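Local coordinates for de novo design, hyper stable, disulfide-rich mini protein (Synthetic construct, PDB 5JG9) that has no known natural function, being a computationally designed hyperstable mini protein whose small strand-helix-strand-strand fold is cross-linked by three disulfides, at residues E20-G25 against C30-R35. Residues are numbered along the deposited sequence; the frame is centred on the assembly and turned at random. Where two conformers were deposited one is given.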
loop_
_atom_site.group_PDB
_atom_site.type_symbol
_atom_site.label_atom_id
_atom_site.label_comp_id
_atom_site.label_asym_id
_atom_site.label_seq_id
_atom_site.Cartn_x
_atom_site.Cartn_y
_atom_site.Cartn_z
ATOM N N GLU A 20 5.197 -1.880 -5.017
ATOM C CA GLU A 20 5.088 -0.423 -5.073
ATOM C C GLU A 20 4.715 0.235 -3.730
ATOM O O GLU A 20 5.076 1.346 -3.443
ATOM C CB GLU A 20 4.041 -0.001 -6.139
ATOM C CG GLU A 20 4.405 -0.358 -7.586
ATOM C CD GLU A 20 3.413 0.109 -8.592
ATOM O OE1 GLU A 20 3.607 -0.208 -9.792
ATOM O OE2 GLU A 20 2.499 0.891 -8.272
ATOM N N CYS A 21 4.015 -0.485 -2.876
ATOM C CA CYS A 21 3.782 0.001 -1.490
ATOM C C CYS A 21 5.068 0.166 -0.628
ATOM O O CYS A 21 5.257 1.181 0.023
ATOM C CB CYS A 21 2.836 -0.932 -0.762
ATOM S SG CYS A 21 2.042 -0.230 0.686
ATOM N N LYS A 22 5.920 -0.866 -0.667
ATOM C CA LYS A 22 7.258 -0.836 -0.088
ATOM C C LYS A 22 8.099 0.340 -0.607
ATOM O O LYS A 22 8.690 1.049 0.175
ATOM C CB LYS A 22 7.969 -2.117 -0.411
ATOM C CG LYS A 22 9.385 -2.180 0.088
ATOM C CD LYS A 22 9.901 -3.569 -0.092
ATOM C CE LYS A 22 11.130 -3.841 0.747
ATOM N NZ LYS A 22 12.291 -3.134 0.160
ATOM N N GLU A 23 8.142 0.468 -1.945
ATOM C CA GLU A 23 8.776 1.600 -2.608
ATOM C C GLU A 23 8.270 2.922 -2.089
ATOM O O GLU A 23 9.025 3.766 -1.727
ATOM C CB GLU A 23 8.555 1.525 -4.129
ATOM C CG GLU A 23 9.534 0.594 -4.836
ATOM C CD GLU A 23 9.232 0.301 -6.330
ATOM O OE1 GLU A 23 8.136 0.714 -6.891
ATOM O OE2 GLU A 23 10.056 -0.443 -6.895
ATOM N N ARG A 24 6.940 3.058 -2.031
ATOM C CA ARG A 24 6.276 4.291 -1.603
ATOM C C ARG A 24 6.634 4.628 -0.152
ATOM O O ARG A 24 6.999 5.761 0.195
ATOM C CB ARG A 24 4.754 4.150 -1.838
ATOM C CG ARG A 24 3.836 5.264 -1.373
ATOM C CD ARG A 24 2.350 4.965 -1.697
ATOM N NE ARG A 24 1.844 4.820 -3.096
ATOM C CZ ARG A 24 1.657 3.668 -3.745
ATOM N NH1 ARG A 24 2.000 2.514 -3.208
ATOM N NH2 ARG A 24 1.137 3.666 -4.954
ATOM N N GLY A 25 6.566 3.669 0.724
ATOM C CA GLY A 25 6.939 3.894 2.165
ATOM C C GLY A 25 8.405 4.265 2.285
ATOM O O GLY A 25 8.782 5.265 2.942
ATOM N N CYS A 30 8.091 6.558 5.548
ATOM C CA CYS A 30 6.788 6.324 6.186
ATOM C C CYS A 30 6.564 4.813 6.203
ATOM O O CYS A 30 7.144 4.086 5.383
ATOM C CB CYS A 30 5.661 6.975 5.331
ATOM S SG CYS A 30 5.857 8.783 5.133
ATOM N N GLN A 31 5.838 4.344 7.207
ATOM C CA GLN A 31 5.582 2.965 7.430
ATOM C C GLN A 31 4.568 2.467 6.410
ATOM O O GLN A 31 3.688 3.244 5.949
ATOM C CB GLN A 31 5.008 2.743 8.824
ATOM C CG GLN A 31 6.030 2.960 9.962
ATOM C CD GLN A 31 5.471 2.701 11.379
ATOM O OE1 GLN A 31 4.467 1.992 11.558
ATOM N NE2 GLN A 31 6.161 3.222 12.402
ATOM N N TYR A 32 4.704 1.234 5.985
ATOM C CA TYR A 32 3.785 0.741 4.935
ATOM C C TYR A 32 3.321 -0.633 5.328
ATOM O O TYR A 32 4.036 -1.407 5.905
ATOM C CB TYR A 32 4.476 0.712 3.555
ATOM C CG TYR A 32 5.569 -0.365 3.460
ATOM C CD1 TYR A 32 5.274 -1.654 2.967
ATOM C CD2 TYR A 32 6.875 -0.077 3.752
ATOM C CE1 TYR A 32 6.274 -2.636 2.879
ATOM C CE2 TYR A 32 7.886 -1.056 3.632
ATOM C CZ TYR A 32 7.564 -2.335 3.273
ATOM O OH TYR A 32 8.603 -3.260 3.136
ATOM N N GLN A 33 2.102 -0.948 4.950
ATOM C CA GLN A 33 1.482 -2.247 5.131
ATOM C C GLN A 33 0.509 -2.570 3.965
ATOM O O GLN A 33 -0.068 -1.647 3.423
ATOM C CB GLN A 33 0.607 -2.166 6.389
ATOM C CG GLN A 33 1.373 -1.951 7.702
ATOM C CD GLN A 33 2.294 -3.055 8.206
ATOM O OE1 GLN A 33 3.149 -2.884 9.191
ATOM N NE2 GLN A 33 2.051 -4.235 7.698
ATOM N N ILE A 34 0.325 -3.859 3.662
ATOM C CA ILE A 34 -0.564 -4.294 2.617
ATOM C C ILE A 34 -1.734 -4.936 3.312
ATOM O O ILE A 34 -1.579 -5.778 4.206
ATOM C CB ILE A 34 0.128 -5.222 1.605
ATOM C CG1 ILE A 34 1.000 -4.388 0.636
ATOM C CG2 ILE A 34 -0.865 -5.931 0.743
ATOM C CD1 ILE A 34 2.370 -4.056 1.235
ATOM N N ARG A 35 -2.928 -4.432 2.946
ATOM C CA ARG A 35 -4.209 -4.899 3.473
ATOM C C ARG A 35 -5.024 -5.464 2.283
ATOM O O ARG A 35 -4.571 -5.374 1.142
ATOM C CB ARG A 35 -4.981 -3.732 4.122
ATOM C CG ARG A 35 -4.130 -2.756 4.989
ATOM C CD ARG A 35 -3.567 -3.461 6.181
ATOM N NE ARG A 35 -3.024 -2.580 7.189
ATOM C CZ ARG A 35 -2.275 -3.030 8.183
ATOM N NH1 ARG A 35 -1.898 -4.320 8.242
ATOM N NH2 ARG A 35 -1.836 -2.186 9.119
#
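Tyr32 lays one face of its ring against the backbone of Lys22, joining the helix 14-28 to the strand 31-37, an outermost strand of the three-stranded antiparallel sheet in this designed beta-alpha-beta-beta fold. The helix and strand segments run nearly antiparallel, at 166°, with their axes 7.5 Å apart. Lys22 CA sits 3.5 Å from the centroid of the Tyr32 ring and almost on its normal, a CH-pi contact. The lysine chain then extends alongside the tyrosine, pointing the same way, and its CG comes within 3.3 Å of Tyr32 OH; beyond it NZ turns to a salt bridge with Glu26. Tyr32 CG stands between its own backbone N and carbonyl carbon (chi1 69°), which lays the ring along the helix surface. Cut back to an alanine, Tyr32 would probably leave the CA and aliphatic chain of Lys22 without their aromatic cover and a gap between helix and strand. Gly25, with no side chain, brings its CA to 4.3 Å from Tyr32 CB. Across the tight helix-to-strand connection, Cys30 N, just ahead of the strand, donates a nearly straight hydrogen bond of 3.0 Å to Gly25 O in the last turn of the helix, with Cys30 N lying out of the plane of that carbonyl. Deeper in the interface, Cys21 SG lies obliquely to the ring and 3.9 Å from Tyr32 CB, while Cys21 CB packs against Ile34 CD1 at 3.7 Å. With SG anti to the backbone N (chi1 -161°), the sulfur is directed at the sheet, where it forms the disulfide to Cys43 of the central strand 40-46. Ile45 of strand 40-46 touches both Tyr32 and Cys30, and a second disulfide ties the start of the hairpin to the C-terminus, Cys30 SG being bonded to Cys47 SG.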